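Local coordinates for protein cytochrome P450 (Novosphingobium aromaticivorans, PDB 3OFT) that belongs to the cytochrome P450 family, folding as one mainly helical chain around a haem, with (2R,5R)-hexane-2,5-diol also bound, at residues A[24-27]-A[28-32]; A[187-190]-A[191-195]; A[220-223]-A[224-227]. All blocks are in the same frame, centred on the assembly; numbering follows the deposited sequence.

Contact 1: residues A[24-27]-A[28-32]; sequences QDYF and AAWKT
Asp-25 meets Ala-28 through its carboxylate at the start of helix 26-31. The polar contacts begin there: Ala-28 N donates to Asp-25 OD1 over 3.1 Å, and the angle of 170° at the hydrogen makes the bond nearly straight, although the oxygen is met from above the carboxylate plane. With CG anti to the backbone N (chi1 -172°), the carboxylate folds back over the first turn, and OD2 lies 3.4 Å from Ala-28 CB. Three backbone bonds of i to i+4 spacing follow, from Ala-29 N to Asp-25 O, from Trp-30 N to Tyr-26 O and from Lys-31 N to Phe-27 O, the last at 3.0 Å. Beyond them Thr-32 OG1 donates to Ala-29 O at 2.8 Å.

The aromatic contact joins Tyr-26 to Trp-30, one turn apart. Trp-30 CD1 sits over one face of the phenol ring, displaced toward its rim and 3.4 Å from Tyr-26 CZ, while NE1 comes within 3.3 Å of Tyr-26 CE1. The planes are inclined at 48° with 4.5 Å between the phenol and five-membered-ring centres, so the pair is neither a stack nor edge-to-face.

The Lys-31 side chain starts alongside the Phe-27 carbonyl, with CG 3.4 Å from Phe-27 O, before its ammonium goes on to a salt bridge with Glu-322 and a hydrogen bond to Leu-313 O. Phe-27 meets Tyr-278 edge-to-face, and Trp-30 packs on Tyr-305 and Pro-307 of strand 303-307. The Asp-25 bond is an N-cap, and with the Tyr-26/Trp-30 pair it belongs to the short helix of the beta-alpha-beta unit between strands 11-12 and 39-42.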
ATOM      1  N   GLN A  24     -17.221   9.535   1.116  1.00 19.18           N
ATOM      2  CA  GLN A  24     -17.284  10.403  -0.060  1.00 19.45           C
ATOM      3  C   GLN A  24     -15.894  10.704  -0.646  1.00 17.91           C
ATOM      4  O   GLN A  24     -15.746  10.696  -1.859  1.00 17.98           O
ATOM      5  CB  GLN A  24     -18.043  11.728   0.203  1.00 20.11           C
ATOM      6  CG  GLN A  24     -19.165  11.708   1.308  1.00 27.04           C
ATOM      7  CD  GLN A  24     -20.007  10.436   1.361  1.00 31.40           C
ATOM      8  OE1 GLN A  24     -20.300   9.811   0.340  1.00 36.36           O
ATOM      9  NE2 GLN A  24     -20.399  10.053   2.562  1.00 34.42           N
ATOM     10  N   ASP A  25     -14.902  10.989   0.203  1.00 15.55           N
ATOM     11  CA  ASP A  25     -13.575  11.477  -0.229  1.00 15.68           C
ATOM     12  C   ASP A  25     -12.589  11.177   0.919  1.00 13.92           C
ATOM     13  O   ASP A  25     -12.673  11.789   1.982  1.00 12.29           O
ATOM     14  CB  ASP A  25     -13.652  12.991  -0.476  1.00 15.95           C
ATOM     15  CG  ASP A  25     -12.386  13.596  -1.130  1.00 20.00           C
ATOM     16  OD1 ASP A  25     -11.285  13.007  -1.104  1.00 20.86           O
ATOM     17  OD2 ASP A  25     -12.503  14.743  -1.638  1.00 25.88           O
ATOM     18  N   TYR A  26     -11.728  10.183   0.711  1.00 12.23           N
ATOM     19  CA  TYR A  26     -10.711   9.764   1.713  1.00  9.99           C
ATOM     20  C   TYR A  26      -9.755  10.897   2.016  1.00  9.98           C
ATOM     21  O   TYR A  26      -9.456  11.141   3.181  1.00  8.99           O
ATOM     22  CB  TYR A  26      -9.956   8.477   1.262  1.00  9.22           C
ATOM     23  CG  TYR A  26      -8.676   8.188   2.039  1.00  8.50           C
ATOM     24  CD1 TYR A  26      -8.673   7.296   3.125  1.00  7.88           C
ATOM     25  CD2 TYR A  26      -7.469   8.829   1.692  1.00  9.30           C
ATOM     26  CE1 TYR A  26      -7.514   7.077   3.873  1.00  6.42           C
ATOM     27  CE2 TYR A  26      -6.296   8.600   2.424  1.00  8.31           C
ATOM     28  CZ  TYR A  26      -6.319   7.712   3.493  1.00  8.73           C
ATOM     29  OH  TYR A  26      -5.154   7.529   4.214  1.00 10.06           O
ATOM     30  N   PHE A  27      -9.304  11.597   0.971  1.00 10.00           N
ATOM     31  CA  PHE A  27      -8.335  12.683   1.038  1.00 11.46           C
ATOM     32  C   PHE A  27      -8.884  13.890   1.810  1.00 12.47           C
ATOM     33  O   PHE A  27      -8.253  14.381   2.745  1.00 11.97           O
ATOM     34  CB  PHE A  27      -7.889  13.028  -0.398  1.00 10.51           C
ATOM     35  CG  PHE A  27      -7.416  11.812  -1.156  1.00 10.10           C
ATOM     36  CD1 PHE A  27      -6.194  11.241  -0.827  1.00 10.31           C
ATOM     37  CD2 PHE A  27      -8.254  11.154  -2.083  1.00  9.82           C
ATOM     38  CE1 PHE A  27      -5.749  10.074  -1.486  1.00  9.39           C
ATOM     39  CE2 PHE A  27      -7.832   9.966  -2.719  1.00 12.51           C
ATOM     40  CZ  PHE A  27      -6.575   9.439  -2.412  1.00  8.83           C
ATOM     41  N   ALA A  28     -10.082  14.336   1.446  1.00 12.88           N
ATOM     42  CA  ALA A  28     -10.680  15.446   2.172  1.00 12.77           C
ATOM     43  C   ALA A  28     -10.885  15.059   3.669  1.00 12.53           C
ATOM     44  O   ALA A  28     -10.672  15.890   4.564  1.00 12.84           O
ATOM     45  CB  ALA A  28     -12.013  15.826   1.525  1.00 13.50           C
ATOM     46  N   ALA A  29     -11.319  13.826   3.933  1.00 12.51           N
ATOM     47  CA  ALA A  29     -11.566  13.373   5.334  1.00 12.20           C
ATOM     48  C   ALA A  29     -10.331  13.504   6.247  1.00 12.27           C
ATOM     49  O   ALA A  29     -10.437  13.960   7.386  1.00 12.94           O
ATOM     50  CB  ALA A  29     -12.131  11.950   5.370  1.00 11.01           C
ATOM     51  N   TRP A  30      -9.171  13.083   5.750  1.00 11.67           N
ATOM     52  CA  TRP A  30      -7.904  13.216   6.460  1.00 10.75           C
ATOM     53  C   TRP A  30      -7.411  14.648   6.535  1.00 11.51           C
ATOM     54  O   TRP A  30      -6.907  15.092   7.574  1.00 11.28           O
ATOM     55  CB  TRP A  30      -6.863  12.333   5.768  1.00 10.06           C
ATOM     56  CG  TRP A  30      -6.917  10.961   6.325  1.00 10.84           C
ATOM     57  CD1 TRP A  30      -7.542   9.844   5.788  1.00 12.16           C
ATOM     58  CD2 TRP A  30      -6.382  10.565   7.581  1.00 11.61           C
ATOM     59  NE1 TRP A  30      -7.391   8.771   6.659  1.00 11.69           N
ATOM     60  CE2 TRP A  30      -6.679   9.187   7.758  1.00 13.55           C
ATOM     61  CE3 TRP A  30      -5.664  11.246   8.583  1.00 10.61           C
ATOM     62  CZ2 TRP A  30      -6.247   8.461   8.897  1.00 10.71           C
ATOM     63  CZ3 TRP A  30      -5.265  10.531   9.719  1.00 12.03           C
ATOM     64  CH2 TRP A  30      -5.548   9.160   9.860  1.00 12.35           C
ATOM     65  N   LYS A  31      -7.576  15.382   5.440  1.00 11.34           N
ATOM     66  CA  LYS A  31      -7.117  16.769   5.401  1.00 13.48           C
ATOM     67  C   LYS A  31      -7.819  17.726   6.374  1.00 14.17           C
ATOM     68  O   LYS A  31      -7.284  18.805   6.645  1.00 14.04           O
ATOM     69  CB  LYS A  31      -7.155  17.337   3.965  1.00 13.71           C
ATOM     70  CG  LYS A  31      -5.960  16.833   3.137  1.00 16.32           C
ATOM     71  CD  LYS A  31      -5.934  17.403   1.719  1.00 19.76           C
ATOM     72  CE  LYS A  31      -5.530  18.877   1.715  1.00 22.73           C
ATOM     73  NZ  LYS A  31      -4.743  19.252   0.472  1.00 22.80           N
ATOM     74  N   THR A  32      -8.971  17.333   6.910  1.00 14.09           N
ATOM     75  CA  THR A  32      -9.616  18.108   7.982  1.00 15.03           C
ATOM     76  C   THR A  32      -8.641  18.346   9.141  1.00 15.47           C
ATOM     77  O   THR A  32      -8.715  19.392   9.821  1.00 13.97           O
ATOM     78  CB  THR A  32     -10.853  17.425   8.556  1.00 15.77           C
ATOM     79  OG1 THR A  32     -10.478  16.152   9.119  1.00 16.30           O
ATOM     80  CG2 THR A  32     -11.886  17.213   7.479  1.00 15.43           C
TER

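Contact 2: residues A[187-190]-A[191-195]; sequences DDYL and WPFIE
Asp-187 O takes the shortest polar bond across the two segments, from Trp-191 N at 2.7 Å; the angle at the hydrogen is 136°, so the bond is short but bent. One turn on, Ile-194 N donates to Leu-190 O at 3.2 Å and 170°. Between them helix 179-199 kinks: neither Pro-192 nor Phe-193 makes the regular i to i-4 bond, and Pro-192 CD lies 3.2 Å from Asp-188 O.

Phe-193 turns its ring back over the preceding turn. Phe-193 CE2 stands over one face of Tyr-189, offset toward the rim and 4.0 Å from Tyr-189 CE1, and planes at 83° make the pair T-shaped, with Phe-193 giving the edge. Tyr-189 O lies over one face of the Phe-193 ring, 3.4 Å from Phe-193 CE2. Leu-190 CD2 also reaches the Phe-193 edge, in its plane, 4.0 Å from Phe-193 CD2. Ile-194 CD1 touches Leu-190 CB at 3.9 Å.

Tyr-189 OH is hydrogen-bonded to Leu-163 O and Asp-187 forms a salt bridge with Arg-229, while Phe-149 of helix 144-152 packs on both Leu-190 and Phe-193. Because proline has no N-H to donate and sets CD beside Asp-188 O instead, the Tyr-189/Phe-193 and Leu-190 contacts join the two turns through side chains at the kink.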
ATOM      1  N   ASP A 187      -0.752 -18.576   5.558  1.00 12.52           N
ATOM      2  CA  ASP A 187       0.332 -19.557   5.663  1.00 13.75           C
ATOM      3  C   ASP A 187       0.026 -20.825   4.879  1.00 13.08           C
ATOM      4  O   ASP A 187       0.913 -21.358   4.216  1.00 15.05           O
ATOM      5  CB  ASP A 187       0.596 -19.913   7.129  1.00 13.32           C
ATOM      6  CG  ASP A 187       1.373 -18.822   7.867  1.00 17.93           C
ATOM      7  OD1 ASP A 187       1.610 -18.970   9.102  1.00 19.53           O
ATOM      8  OD2 ASP A 187       1.739 -17.809   7.212  1.00 18.95           O
ATOM      9  N   ASP A 188      -1.197 -21.324   4.998  1.00 14.13           N
ATOM     10  CA  ASP A 188      -1.567 -22.578   4.336  1.00 14.62           C
ATOM     11  C   ASP A 188      -1.585 -22.420   2.822  1.00 14.47           C
ATOM     12  O   ASP A 188      -1.151 -23.300   2.116  1.00 13.50           O
ATOM     13  CB  ASP A 188      -2.900 -23.146   4.839  1.00 15.75           C
ATOM     14  CG  ASP A 188      -2.789 -23.697   6.272  1.00 19.88           C
ATOM     15  OD1 ASP A 188      -1.649 -24.051   6.668  1.00 26.08           O
ATOM     16  OD2 ASP A 188      -3.817 -23.755   6.983  1.00 23.17           O
ATOM     17  N   TYR A 189      -2.086 -21.295   2.342  1.00 13.95           N
ATOM     18  CA  TYR A 189      -1.996 -20.946   0.920  1.00 13.77           C
ATOM     19  C   TYR A 189      -0.560 -20.854   0.372  1.00 13.26           C
ATOM     20  O   TYR A 189      -0.261 -21.347  -0.730  1.00 11.27           O
ATOM     21  CB  TYR A 189      -2.640 -19.591   0.752  1.00 14.10           C
ATOM     22  CG  TYR A 189      -2.720 -19.086  -0.651  1.00 15.30           C
ATOM     23  CD1 TYR A 189      -2.020 -17.938  -1.036  1.00 15.96           C
ATOM     24  CD2 TYR A 189      -3.520 -19.724  -1.592  1.00 20.30           C
ATOM     25  CE1 TYR A 189      -2.134 -17.431  -2.319  1.00 19.45           C
ATOM     26  CE2 TYR A 189      -3.640 -19.221  -2.891  1.00 21.41           C
ATOM     27  CZ  TYR A 189      -2.940 -18.068  -3.239  1.00 21.21           C
ATOM     28  OH  TYR A 189      -3.050 -17.563  -4.507  1.00 22.20           O
ATOM     29  N   LEU A 190       0.310 -20.195   1.136  1.00 11.95           N
ATOM     30  CA  LEU A 190       1.693 -19.975   0.754  1.00 12.20           C
ATOM     31  C   LEU A 190       2.560 -21.219   0.936  1.00 12.58           C
ATOM     32  O   LEU A 190       3.556 -21.384   0.223  1.00 11.85           O
ATOM     33  CB  LEU A 190       2.306 -18.807   1.573  1.00 11.84           C
ATOM     34  CG  LEU A 190       1.679 -17.427   1.234  1.00 12.25           C
ATOM     35  CD1 LEU A 190       2.207 -16.366   2.189  1.00 15.29           C
ATOM     36  CD2 LEU A 190       1.891 -17.000  -0.264  1.00 12.67           C
ATOM     37  N   TRP A 191       2.240 -22.050   1.929  1.00 12.68           N
ATOM     38  CA  TRP A 191       3.161 -23.151   2.242  1.00 14.18           C
ATOM     39  C   TRP A 191       3.583 -24.033   1.047  1.00 14.44           C
ATOM     40  O   TRP A 191       4.761 -24.344   0.909  1.00 14.13           O
ATOM     41  CB  TRP A 191       2.734 -24.020   3.457  1.00 14.19           C
ATOM     42  CG  TRP A 191       3.817 -25.077   3.676  1.00 15.88           C
ATOM     43  CD1 TRP A 191       3.716 -26.432   3.436  1.00 18.42           C
ATOM     44  CD2 TRP A 191       5.180 -24.836   4.048  1.00 15.14           C
ATOM     45  NE1 TRP A 191       4.935 -27.038   3.670  1.00 17.68           N
ATOM     46  CE2 TRP A 191       5.841 -26.082   4.053  1.00 16.63           C
ATOM     47  CE3 TRP A 191       5.904 -23.682   4.404  1.00 17.23           C
ATOM     48  CZ2 TRP A 191       7.174 -26.206   4.391  1.00 16.75           C
ATOM     49  CZ3 TRP A 191       7.218 -23.807   4.745  1.00 17.75           C
ATOM     50  CH2 TRP A 191       7.855 -25.065   4.729  1.00 17.11           C
ATOM     51  N   PRO A 192       2.636 -24.434   0.170  1.00 15.82           N
ATOM     52  CA  PRO A 192       3.146 -25.304  -0.911  1.00 17.05           C
ATOM     53  C   PRO A 192       4.215 -24.623  -1.790  1.00 16.75           C
ATOM     54  O   PRO A 192       5.170 -25.281  -2.240  1.00 16.73           O
ATOM     55  CB  PRO A 192       1.894 -25.667  -1.711  1.00 17.25           C
ATOM     56  CG  PRO A 192       0.740 -25.449  -0.778  1.00 17.83           C
ATOM     57  CD  PRO A 192       1.158 -24.335   0.171  1.00 16.55           C
ATOM     58  N   PHE A 193       4.066 -23.316  -2.032  1.00 15.74           N
ATOM     59  CA  PHE A 193       5.053 -22.573  -2.821  1.00 14.42           C
ATOM     60  C   PHE A 193       6.427 -22.503  -2.159  1.00 14.19           C
ATOM     61  O   PHE A 193       7.453 -22.665  -2.830  1.00 13.85           O
ATOM     62  CB  PHE A 193       4.616 -21.106  -3.081  1.00 14.69           C
ATOM     63  CG  PHE A 193       3.168 -20.935  -3.480  1.00 16.12           C
ATOM     64  CD1 PHE A 193       2.558 -21.784  -4.416  1.00 16.48           C
ATOM     65  CD2 PHE A 193       2.413 -19.882  -2.930  1.00 15.71           C
ATOM     66  CE1 PHE A 193       1.210 -21.592  -4.778  1.00 17.79           C
ATOM     67  CE2 PHE A 193       1.074 -19.655  -3.326  1.00 15.70           C
ATOM     68  CZ  PHE A 193       0.468 -20.533  -4.236  1.00 18.29           C
ATOM     69  N   ILE A 194       6.432 -22.156  -0.867  1.00 14.29           N
ATOM     70  CA  ILE A 194       7.652 -22.021  -0.056  1.00 14.56           C
ATOM     71  C   ILE A 194       8.375 -23.362   0.010  1.00 15.68           C
ATOM     72  O   ILE A 194       9.586 -23.426  -0.200  1.00 15.75           O
ATOM     73  CB  ILE A 194       7.302 -21.536   1.404  1.00 14.25           C
ATOM     74  CG1 ILE A 194       6.595 -20.176   1.346  1.00 14.21           C
ATOM     75  CG2 ILE A 194       8.563 -21.487   2.303  1.00 14.24           C
ATOM     76  CD1 ILE A 194       5.950 -19.688   2.682  1.00 14.44           C
ATOM     77  N   GLU A 195       7.621 -24.421   0.299  1.00 17.05           N
ATOM     78  CA  GLU A 195       8.198 -25.751   0.440  1.00 20.08           C
ATOM     79  C   GLU A 195       8.956 -26.098  -0.832  1.00 20.36           C
ATOM     80  O   GLU A 195      10.108 -26.520  -0.774  1.00 20.91           O
ATOM     81  CB  GLU A 195       7.093 -26.768   0.715  1.00 20.87           C
ATOM     82  CG  GLU A 195       7.560 -28.202   0.820  1.00 26.70           C
ATOM     83  CD  GLU A 195       6.643 -29.109   0.030  1.00 35.26           C
ATOM     84  OE1 GLU A 195       6.777 -29.148  -1.229  1.00 39.04           O
ATOM     85  OE2 GLU A 195       5.778 -29.765   0.660  1.00 37.42           O
TER

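Contact 3: residues A[220-223]-A[224-227]; sequences TVDE and ARRM
Asp-222 and Arg-225 form a salt bridge along the first turn of helix 221-252, with Arg-225 NH1 donating to Asp-222 OD1 at 3.0 Å. The oxygen is met on its anti side and lies near the guanidinium plane, yet the two flat groups are turned 53° apart and the bond is bent to 145°. Over one face of the same guanidinium sits Val-221 CG1, 3.8 Å from NH2. The carboxylate's other oxygen, OD2, touches Arg-226 CD at 3.4 Å. A water donates to that oxygen at 2.6 Å and accepts from Arg-226 NH1 at 2.8 Å, bridging a direct OD2 to NH1 separation of 4.4 Å. A chi1 of -166° swings the Asp-222 carboxylate away from its own N, and its two oxygens serve different arginines.

At the N-terminus of the same helix, Thr-220 and Glu-223 close a capping box: Glu-223 N donates to Thr-220 OG1 at 3.1 Å, and Thr-220 N returns a nearly straight bond to Glu-223 OE1. Backbone bonds such as Ala-224 N to Thr-220 O carry the helix onward.

Farther out, Glu-223 OE1 also holds a salt bridge with Arg-217, and Arg-226 NE donates to Gln-83 O. Met-227 packs against Ile-209 and Leu-210 of helix 205-210 and Val-101 of helix 91-104.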
ATOM      1  N   THR A 220      15.323 -19.654   8.583  1.00 14.70           N
ATOM      2  CA  THR A 220      14.574 -20.723   9.221  1.00 15.01           C
ATOM      3  C   THR A 220      13.234 -20.842   8.503  1.00 13.87           C
ATOM      4  O   THR A 220      12.799 -19.914   7.808  1.00 12.76           O
ATOM      5  CB  THR A 220      14.358 -20.488  10.722  1.00 15.65           C
ATOM      6  OG1 THR A 220      13.447 -19.384  10.923  1.00 15.95           O
ATOM      7  CG2 THR A 220      15.723 -20.229  11.424  1.00 16.84           C
ATOM      8  N   VAL A 221      12.568 -21.963   8.693  1.00 11.96           N
ATOM      9  CA  VAL A 221      11.279 -22.147   8.073  1.00 12.04           C
ATOM     10  C   VAL A 221      10.288 -21.104   8.611  1.00 10.54           C
ATOM     11  O   VAL A 221       9.469 -20.576   7.859  1.00 10.40           O
ATOM     12  CB  VAL A 221      10.711 -23.548   8.349  1.00 13.34           C
ATOM     13  CG1 VAL A 221       9.333 -23.638   7.700  1.00 13.15           C
ATOM     14  CG2 VAL A 221      11.629 -24.610   7.709  1.00 15.34           C
ATOM     15  N   ASP A 222      10.327 -20.832   9.910  1.00 10.20           N
ATOM     16  CA  ASP A 222       9.359 -19.840  10.423  1.00 10.78           C
ATOM     17  C   ASP A 222       9.610 -18.416   9.875  1.00 10.14           C
ATOM     18  O   ASP A 222       8.654 -17.679   9.656  1.00  9.40           O
ATOM     19  CB  ASP A 222       9.280 -19.808  11.943  1.00 10.65           C
ATOM     20  CG  ASP A 222       8.036 -19.019  12.430  1.00 13.26           C
ATOM     21  OD1 ASP A 222       6.887 -19.389  12.054  1.00 14.92           O
ATOM     22  OD2 ASP A 222       8.217 -18.054  13.186  1.00 10.97           O
ATOM     23  N   GLU A 223      10.880 -18.042   9.696  1.00  9.42           N
ATOM     24  CA  GLU A 223      11.210 -16.722   9.140  1.00  8.76           C
ATOM     25  C   GLU A 223      10.705 -16.652   7.707  1.00  9.12           C
ATOM     26  O   GLU A 223      10.149 -15.643   7.326  1.00  6.83           O
ATOM     27  CB  GLU A 223      12.696 -16.431   9.188  1.00  9.81           C
ATOM     28  CG  GLU A 223      13.259 -16.227  10.603  1.00 11.61           C
ATOM     29  CD  GLU A 223      14.768 -16.493  10.697  1.00 16.42           C
ATOM     30  OE1 GLU A 223      15.394 -16.912   9.693  1.00 16.06           O
ATOM     31  OE2 GLU A 223      15.291 -16.344  11.807  1.00 20.67           O
ATOM     32  N   ALA A 224      10.856 -17.749   6.946  1.00  8.59           N
ATOM     33  CA  ALA A 224      10.311 -17.828   5.590  1.00  9.25           C
ATOM     34  C   ALA A 224       8.805 -17.627   5.633  1.00  9.28           C
ATOM     35  O   ALA A 224       8.280 -16.901   4.817  1.00  8.95           O
ATOM     36  CB  ALA A 224      10.664 -19.221   4.916  1.00  9.97           C
ATOM     37  N   ARG A 225       8.100 -18.296   6.561  1.00  8.85           N
ATOM     38  CA  ARG A 225       6.635 -18.101   6.648  1.00  8.43           C
ATOM     39  C   ARG A 225       6.267 -16.616   6.827  1.00  8.38           C
ATOM     40  O   ARG A 225       5.376 -16.134   6.152  1.00  7.36           O
ATOM     41  CB  ARG A 225       5.989 -18.850   7.834  1.00  8.37           C
ATOM     42  CG  ARG A 225       6.121 -20.396   7.828  1.00  8.96           C
ATOM     43  CD  ARG A 225       5.258 -20.967   8.942  1.00 11.66           C
ATOM     44  NE  ARG A 225       5.469 -22.409   9.102  1.00 12.49           N
ATOM     45  CZ  ARG A 225       6.261 -22.959  10.011  1.00 13.19           C
ATOM     46  NH1 ARG A 225       6.909 -22.198  10.905  1.00 13.61           N
ATOM     47  NH2 ARG A 225       6.400 -24.292  10.024  1.00 11.43           N
ATOM     48  N   ARG A 226       6.931 -15.958   7.777  1.00  7.53           N
ATOM     49  CA  ARG A 226       6.698 -14.526   8.145  1.00  8.29           C
ATOM     50  C   ARG A 226       7.035 -13.595   7.013  1.00  8.03           C
ATOM     51  O   ARG A 226       6.328 -12.597   6.786  1.00  8.80           O
ATOM     52  CB  ARG A 226       7.582 -14.143   9.363  1.00  6.15           C
ATOM     53  CG  ARG A 226       7.066 -14.907  10.623  1.00 10.60           C
ATOM     54  CD  ARG A 226       8.089 -14.929  11.742  1.00 10.60           C
ATOM     55  NE  ARG A 226       8.370 -13.585  12.234  1.00  8.72           N
ATOM     56  CZ  ARG A 226       9.419 -13.253  12.971  1.00 14.28           C
ATOM     57  NH1 ARG A 226      10.315 -14.176  13.301  1.00 13.98           N
ATOM     58  NH2 ARG A 226       9.586 -11.974  13.342  1.00 15.30           N
ATOM     59  N   MET A 227       8.147 -13.864   6.330  1.00  7.50           N
ATOM     60  CA  MET A 227       8.550 -12.985   5.213  1.00  8.16           C
ATOM     61  C   MET A 227       7.598 -13.107   4.010  1.00  8.97           C
ATOM     62  O   MET A 227       7.180 -12.093   3.401  1.00  8.67           O
ATOM     63  CB  MET A 227       9.996 -13.288   4.797  1.00  6.84           C
ATOM     64  CG  MET A 227      10.590 -12.358   3.758  1.00  7.82           C
ATOM     65  SD  MET A 227      10.173 -12.918   2.103  1.00 12.71           S
ATOM     66  CE  MET A 227      10.968 -14.532   2.065  1.00 12.21           C
TER
HETATM   67  O   HOH W   1      10.479 -16.929  13.802  1.00 17.93           O

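In the fold
Contacts 1, 2 and 3 follow in series along the chain, each a local arrangement within one helix. Contact 1, on helix 26-31, belongs to the N-terminal beta-alpha-beta unit beside the mixed sheet; its centre is about 38 Å from the centres of both others, across the chain's centre. Contacts 2 and 3 lie about 11 Å apart, centre to centre, where helix 179-199 packs on the start of helix 221-252: Trp-191 CH2 meets Val-221 CG1 at 3.6 Å, and Ile-194 CG2 meets Ala-224 CB at 4.0 Å. The haem lies about 10 Å from the side chains of Tyr-26 and Leu-190 and about 7 Å from that of Met-227, so none of the three touches it.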